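Long-range contacts in putative branched-chain amino acid ABC transporter, periplasmic branched-chain amino acid-binding protein (Pseudomonas protegens Pf-5, PDB 4RU0), which probably serves as the periplasmic receptor of an ABC importer, binding branched-chain amino acids or a related small solute: residues A[185-190]-A[213-218]; A[239-244]-A[265-270]. All coordinates share one frame; numbering follows the deposited sequence.

Contact 1 of 2, residues A[185-190]-A[213-218]; sequences TLYHDS and QIPVAD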
loop_
_atom_site.group_PDB
_atom_site.type_symbol
_atom_site.label_atom_id
_atom_site.label_comp_id
_atom_site.label_asym_id
_atom_site.label_seq_id
_atom_site.Cartn_x
_atom_site.Cartn_y
_atom_site.Cartn_z
ATOM N N THR A 185 -5.274 -18.701 -7.329
ATOM C CA THR A 185 -5.319 -17.252 -7.338
ATOM C C THR A 185 -6.438 -16.794 -8.265
ATOM O O THR A 185 -6.409 -17.045 -9.478
ATOM C CB THR A 185 -3.968 -16.632 -7.774
ATOM O OG1 THR A 185 -2.954 -16.983 -6.829
ATOM C CG2 THR A 185 -4.071 -15.114 -7.843
ATOM N N LEU A 186 -7.439 -16.152 -7.670
ATOM C CA LEU A 186 -8.552 -15.569 -8.403
ATOM C C LEU A 186 -8.302 -14.074 -8.593
ATOM O O LEU A 186 -8.411 -13.300 -7.639
ATOM C CB LEU A 186 -9.862 -15.800 -7.652
ATOM C CG LEU A 186 -11.143 -15.429 -8.407
ATOM C CD1 LEU A 186 -11.276 -16.302 -9.636
ATOM C CD2 LEU A 186 -12.354 -15.583 -7.511
ATOM N N TYR A 187 -7.950 -13.665 -9.810
ATOM C CA TYR A 187 -7.492 -12.290 -10.012
ATOM C C TYR A 187 -8.292 -11.523 -11.056
ATOM O O TYR A 187 -8.649 -12.055 -12.115
ATOM C CB TYR A 187 -6.005 -12.266 -10.399
ATOM C CG TYR A 187 -5.683 -12.882 -11.746
ATOM C CD1 TYR A 187 -5.674 -12.106 -12.904
ATOM C CD2 TYR A 187 -5.385 -14.236 -11.862
ATOM C CE1 TYR A 187 -5.386 -12.664 -14.137
ATOM C CE2 TYR A 187 -5.091 -14.805 -13.097
ATOM C CZ TYR A 187 -5.095 -14.013 -14.229
ATOM O OH TYR A 187 -4.802 -14.562 -15.455
ATOM N N HIS A 188 -8.570 -10.266 -10.728
ATOM C CA HIS A 188 -9.122 -9.302 -11.665
ATOM C C HIS A 188 -8.227 -9.267 -12.888
ATOM O O HIS A 188 -7.021 -9.084 -12.767
ATOM C CB HIS A 188 -9.215 -7.926 -11.006
ATOM C CG HIS A 188 -9.945 -6.903 -11.820
ATOM N ND1 HIS A 188 -9.296 -5.964 -12.589
ATOM C CD2 HIS A 188 -11.270 -6.660 -11.966
ATOM C CE1 HIS A 188 -10.188 -5.189 -13.183
ATOM N NE2 HIS A 188 -11.395 -5.597 -12.822
ATOM N N ASP A 189 -8.801 -9.479 -14.066
ATOM C CA ASP A 189 -7.984 -9.525 -15.272
ATOM C C ASP A 189 -7.543 -8.110 -15.643
ATOM O O ASP A 189 -8.210 -7.406 -16.396
ATOM C CB ASP A 189 -8.741 -10.193 -16.427
ATOM C CG ASP A 189 -7.834 -10.523 -17.606
ATOM O OD1 ASP A 189 -6.652 -10.876 -17.380
ATOM O OD2 ASP A 189 -8.298 -10.428 -18.766
ATOM N N SER A 190 -6.407 -7.712 -15.083
ATOM C CA SER A 190 -5.843 -6.379 -15.269
ATOM C C SER A 190 -4.370 -6.442 -14.886
ATOM O O SER A 190 -3.907 -7.477 -14.408
ATOM C CB SER A 190 -6.581 -5.341 -14.423
ATOM O OG SER A 190 -6.482 -5.651 -13.041
ATOM N N GLN A 213 -4.098 -20.491 -11.567
ATOM C CA GLN A 213 -4.341 -19.089 -11.902
ATOM C C GLN A 213 -5.679 -18.902 -12.621
ATOM O O GLN A 213 -5.881 -19.416 -13.720
ATOM C CB GLN A 213 -3.196 -18.547 -12.766
ATOM C CG GLN A 213 -1.860 -18.424 -12.031
ATOM C CD GLN A 213 -1.896 -17.398 -10.901
ATOM O OE1 GLN A 213 -2.763 -16.526 -10.860
ATOM N NE2 GLN A 213 -0.947 -17.503 -9.980
ATOM N N ILE A 214 -6.594 -18.165 -12.001
ATOM C CA ILE A 214 -7.947 -18.031 -12.546
ATOM C C ILE A 214 -8.349 -16.567 -12.740
ATOM O O ILE A 214 -8.599 -15.850 -11.770
ATOM C CB ILE A 214 -8.982 -18.713 -11.633
ATOM C CG1 ILE A 214 -8.606 -20.179 -11.388
ATOM C CG2 ILE A 214 -10.356 -18.616 -12.239
ATOM C CD1 ILE A 214 -9.426 -20.843 -10.292
ATOM N N PRO A 215 -8.403 -16.115 -14.001
ATOM C CA PRO A 215 -8.758 -14.723 -14.317
ATOM C C PRO A 215 -10.249 -14.426 -14.181
ATOM O O PRO A 215 -11.082 -15.308 -14.393
ATOM C CB PRO A 215 -8.314 -14.571 -15.774
ATOM C CG PRO A 215 -8.375 -15.948 -16.329
ATOM C CD PRO A 215 -7.990 -16.870 -15.198
ATOM N N VAL A 216 -10.570 -13.190 -13.811
ATOM C CA VAL A 216 -11.949 -12.717 -13.801
ATOM C C VAL A 216 -12.058 -11.465 -14.654
ATOM O O VAL A 216 -11.459 -10.433 -14.336
ATOM C CB VAL A 216 -12.453 -12.397 -12.388
ATOM C CG1 VAL A 216 -13.805 -11.704 -12.463
ATOM C CG2 VAL A 216 -12.563 -13.660 -11.568
ATOM N N ALA A 217 -12.820 -11.558 -15.738
ATOM C CA ALA A 217 -12.958 -10.454 -16.680
ATOM C C ALA A 217 -13.750 -9.306 -16.070
ATOM O O ALA A 217 -14.663 -9.526 -15.270
ATOM C CB ALA A 217 -13.625 -10.934 -17.969
ATOM N N ASP A 218 -13.394 -8.083 -16.447
ATOM C CA ASP A 218 -14.138 -6.900 -16.028
ATOM C C ASP A 218 -15.549 -6.953 -16.613
ATOM O O ASP A 218 -15.725 -7.365 -17.755
ATOM C CB ASP A 218 -13.406 -5.630 -16.472
ATOM C CG ASP A 218 -13.657 -4.458 -15.547
ATOM O OD1 ASP A 218 -13.160 -4.492 -14.400
ATOM O OD2 ASP A 218 -14.351 -3.502 -15.963
#
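Thr185 through His188 pair in parallel with Gln213 through Val216, the short strand axes 4.7 Å apart and inclined by 28°, and backbone bonds such as Ile214 N to Thr185 O (2.8 Å) lace them together. This is a beta-alpha-beta crossover at the margin of the Rossmann-like sheet of a periplasmic binding protein, with 213-216 on one of its two edge strands. Side chains alternate between the two faces. On one, Leu186 CD1 touches Val216 CG2 at 3.5 Å and Ile214 CG2 at 3.6 Å, an apolar patch that helix 224-233 covers through Trp227 and Ile230. On the other, Tyr187 has its CG between the backbone N and carbonyl carbon (chi1 66°), which lays the ring over the neighbouring strand: Pro215 CA makes a CH-pi contact 3.8 Å from the ring centroid, and Pro215 CB packs near the phenol end. Gln213 runs beside Thr185 and bends at chi2, bringing OE1 3.3 Å from Thr185 CB, while its NE2 bonds to Asn211. One residue on from His188, Asp189 N donates to Val216 O, and the Asp189 carboxylate salt-bridges to Arg194. The imidazole of His188 is tethered at both nitrogens, which should fix its rotation: NE2 donates in its ring plane to the anti lone pair of Asp218 OD1 (2.6 Å), whose carboxylate stands nearly perpendicular to the ring, and ND1 hydrogen-bonds with Ser190 OG at 2.9 Å.

Contact 2 of 2, residues A[239-244]-A[265-270]; sequences FLRTWG and IGDIWA. With P3G (3,6,9,12,15-pentaoxaheptadecane), chain C.
The Phe239 ring takes the carbonyl oxygen of Ile265 at its edge, CD1 to O 3.4 Å, while Arg241 CD lies over one face toward the rim. Farther along the same two segments, two indoles line the ligand pocket of this periplasmic binding protein fold, where a polyether is bound. Trp243 has P3G C14 3.7 Å above its plane and over the ring centre; Trp269 carries P3G C10 on one face and Ile268 CG1 on the opposite one, both offset toward the rim. Trp269 NE1 bonds to Gly135 O, and Tyr41 and Tyr192 complete the pocket. The segments leading to the indoles belong to strands 237-241 and 264-266, the parallel arms of a beta-alpha-beta unit connected by helix 246-256. Leu240 sits between two backbone bonds, its N donating to Ile265 O and its O accepting from Asp267 N, each 2.8 Å long.

In the buried salt bridge, Arg241 bends at chi3 (68°) and presents NE and NH1 side-on to a single oxygen, Asp267 OD2, at 2.7 Å and 2.8 Å; both nitrogens come from the same face of the carboxylate, whose plane is turned 54° from the guanidinium. NH2 reaches Tyr192 O, and the guanidinium also makes cation-pi contacts with Tyr192 and Phe157. A leucine in place of Arg241 would probably leave the buried Asp267 OD2 without its two donors and Tyr192 O without its NH2 partner, setting the carboxylate freer to turn. The other oxygen has separate work: in an Asx turn, Asp267 OD1 uses its anti lone pair to accept a nearly straight bond (170°) from Trp269 N at 2.9 Å.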
loop_
_atom_site.group_PDB
_atom_site.type_symbol
_atom_site.label_atom_id
_atom_site.label_comp_id
_atom_site.label_asym_id
_atom_site.label_seq_id
_atom_site.Cartn_x
_atom_site.Cartn_y
_atom_site.Cartn_z
ATOM N N PHE A 239 -6.193 -17.272 -2.994
ATOM C CA PHE A 239 -5.600 -15.947 -2.959
ATOM C C PHE A 239 -6.507 -15.027 -3.783
ATOM O O PHE A 239 -6.522 -15.102 -5.012
ATOM C CB PHE A 239 -4.176 -15.994 -3.523
ATOM C CG PHE A 239 -3.370 -14.735 -3.304
ATOM C CD1 PHE A 239 -3.802 -13.742 -2.432
ATOM C CD2 PHE A 239 -2.171 -14.552 -3.976
ATOM C CE1 PHE A 239 -3.049 -12.584 -2.238
ATOM C CE2 PHE A 239 -1.413 -13.403 -3.784
ATOM C CZ PHE A 239 -1.857 -12.414 -2.910
ATOM N N LEU A 240 -7.276 -14.179 -3.109
ATOM C CA LEU A 240 -8.284 -13.382 -3.792
ATOM C C LEU A 240 -7.742 -12.020 -4.198
ATOM O O LEU A 240 -7.585 -11.130 -3.362
ATOM C CB LEU A 240 -9.517 -13.205 -2.908
ATOM C CG LEU A 240 -10.683 -12.504 -3.594
ATOM C CD1 LEU A 240 -11.161 -13.333 -4.772
ATOM C CD2 LEU A 240 -11.820 -12.227 -2.619
ATOM N N ARG A 241 -7.546 -11.826 -5.487
ATOM C CA ARG A 241 -6.945 -10.610 -5.989
ATOM C C ARG A 241 -7.916 -9.989 -6.959
ATOM O O ARG A 241 -7.646 -9.772 -8.100
ATOM C CB ARG A 241 -5.615 -10.909 -6.658
ATOM C CG ARG A 241 -4.629 -11.629 -5.765
ATOM C CD ARG A 241 -3.197 -11.455 -6.217
ATOM N NE ARG A 241 -2.817 -10.087 -6.016
ATOM C CZ ARG A 241 -2.494 -9.240 -6.972
ATOM N NH1 ARG A 241 -2.210 -8.001 -6.655
ATOM N NH2 ARG A 241 -2.447 -9.623 -8.215
ATOM N N THR A 242 -9.077 -9.711 -6.424
ATOM C CA THR A 242 -10.115 -8.966 -7.114
ATOM C C THR A 242 -10.048 -7.507 -6.683
ATOM O O THR A 242 -9.226 -7.134 -5.846
ATOM C CB THR A 242 -11.516 -9.531 -6.799
ATOM O OG1 THR A 242 -11.653 -9.678 -5.376
ATOM C CG2 THR A 242 -11.709 -10.882 -7.458
ATOM N N TRP A 243 -10.915 -6.684 -7.254
ATOM C CA TRP A 243 -10.959 -5.273 -6.910
ATOM C C TRP A 243 -12.350 -4.720 -7.181
ATOM O O TRP A 243 -13.014 -5.124 -8.138
ATOM C CB TRP A 243 -9.900 -4.498 -7.697
ATOM C CG TRP A 243 -10.094 -3.024 -7.656
ATOM C CD1 TRP A 243 -9.762 -2.176 -6.637
ATOM C CD2 TRP A 243 -10.675 -2.214 -8.683
ATOM N NE1 TRP A 243 -10.101 -0.884 -6.970
ATOM C CE2 TRP A 243 -10.665 -0.882 -8.221
ATOM C CE3 TRP A 243 -11.201 -2.486 -9.948
ATOM C CZ2 TRP A 243 -11.163 0.178 -8.982
ATOM C CZ3 TRP A 243 -11.696 -1.433 -10.705
ATOM C CH2 TRP A 243 -11.674 -0.118 -10.219
ATOM N N GLY A 244 -12.798 -3.811 -6.323
ATOM C CA GLY A 244 -14.113 -3.221 -6.461
ATOM C C GLY A 244 -15.227 -4.245 -6.377
ATOM O O GLY A 244 -15.310 -5.009 -5.417
ATOM N N ILE A 265 -7.974 -15.749 1.191
ATOM C CA ILE A 265 -7.150 -14.646 1.672
ATOM C C ILE A 265 -7.089 -13.530 0.645
ATOM O O ILE A 265 -6.574 -13.709 -0.462
ATOM C CB ILE A 265 -5.718 -15.091 2.003
ATOM C CG1 ILE A 265 -5.737 -16.279 2.965
ATOM C CG2 ILE A 265 -4.944 -13.933 2.602
ATOM C CD1 ILE A 265 -4.364 -16.854 3.256
ATOM N N GLY A 266 -7.611 -12.373 1.020
ATOM C CA GLY A 266 -7.670 -11.257 0.102
ATOM C C GLY A 266 -6.372 -10.480 -0.023
ATOM O O GLY A 266 -5.580 -10.387 0.923
ATOM N N ASP A 267 -6.162 -9.937 -1.218
ATOM C CA ASP A 267 -5.147 -8.927 -1.485
ATOM C C ASP A 267 -5.308 -7.753 -0.520
ATOM O O ASP A 267 -6.375 -7.570 0.072
ATOM C CB ASP A 267 -5.273 -8.446 -2.929
ATOM C CG ASP A 267 -4.070 -7.676 -3.396
ATOM O OD1 ASP A 267 -4.019 -6.449 -3.167
ATOM O OD2 ASP A 267 -3.180 -8.302 -4.012
ATOM N N ILE A 268 -4.269 -6.942 -0.366
ATOM C CA ILE A 268 -4.381 -5.775 0.506
ATOM C C ILE A 268 -5.413 -4.793 -0.045
ATOM O O ILE A 268 -6.005 -4.022 0.700
ATOM C CB ILE A 268 -3.031 -5.063 0.700
ATOM C CG1 ILE A 268 -2.512 -4.497 -0.624
ATOM C CG2 ILE A 268 -2.012 -6.015 1.323
ATOM C CD1 ILE A 268 -1.363 -3.536 -0.454
ATOM N N TRP A 269 -5.658 -4.851 -1.349
ATOM C CA TRP A 269 -6.674 -4.008 -1.968
ATOM C C TRP A 269 -8.027 -4.711 -2.015
ATOM O O TRP A 269 -8.909 -4.344 -2.786
ATOM C CB TRP A 269 -6.221 -3.582 -3.367
ATOM C CG TRP A 269 -4.948 -2.820 -3.283
ATOM C CD1 TRP A 269 -3.713 -3.253 -3.641
ATOM C CD2 TRP A 269 -4.778 -1.503 -2.753
ATOM N NE1 TRP A 269 -2.780 -2.279 -3.389
ATOM C CE2 TRP A 269 -3.410 -1.194 -2.842
ATOM C CE3 TRP A 269 -5.653 -0.549 -2.224
ATOM C CZ2 TRP A 269 -2.891 0.029 -2.416
ATOM C CZ3 TRP A 269 -5.138 0.664 -1.800
ATOM C CH2 TRP A 269 -3.771 0.942 -1.900
ATOM N N ALA A 270 -8.173 -5.726 -1.174
ATOM C CA ALA A 270 -9.456 -6.387 -0.969
ATOM C C ALA A 270 -9.641 -6.635 0.520
ATOM O O ALA A 270 -10.247 -7.619 0.922
ATOM C CB ALA A 270 -9.528 -7.695 -1.756
HETATM O O3 P3G C . -6.468 4.968 -2.461
HETATM C C7 P3G C . -5.243 4.518 -3.012
HETATM C C8 P3G C . -5.420 4.304 -4.504
HETATM O O4 P3G C . -4.473 3.339 -4.938
HETATM C C9 P3G C . -5.018 2.474 -5.919
HETATM C C10 P3G C . -4.591 1.064 -5.580
HETATM O O5 P3G C . -4.477 0.314 -6.776
HETATM C C11 P3G C . -5.170 -0.914 -6.686
HETATM C C12 P3G C . -5.283 -1.523 -8.071
HETATM O O6 P3G C . -6.632 -1.864 -8.326
HETATM C C13 P3G C . -6.865 -2.116 -9.693
HETATM C C14 P3G C . -7.506 -0.899 -10.310
HETATM O O7 P3G C . -7.418 -0.990 -11.723
HETATM O O HOH W 1 -11.471 -4.985 -3.530
#

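In the fold
Well along the chain from its N terminus, strand 182-188 is followed by helices 191-194 and 197-207, which lead back to strand 210-216; this runs parallel to 182-188 and closes the first excursion at contact 1. Helix 224-233 then carries the chain back to strand 237-241, which inserts on the other side of 182-188; helix 246-256 and strand 264-266 follow, and contact 2 closes the second. The two loops are in series, neither nested nor crossed. They join through the sheet: Leu186 O and Arg241 N lie 2.7 Å apart, a probable hydrogen bond, and Leu186 packs on Leu240. Contact 1 thus lies at one edge of the sheet, contact 2 on the strands that lead to the ligand pocket.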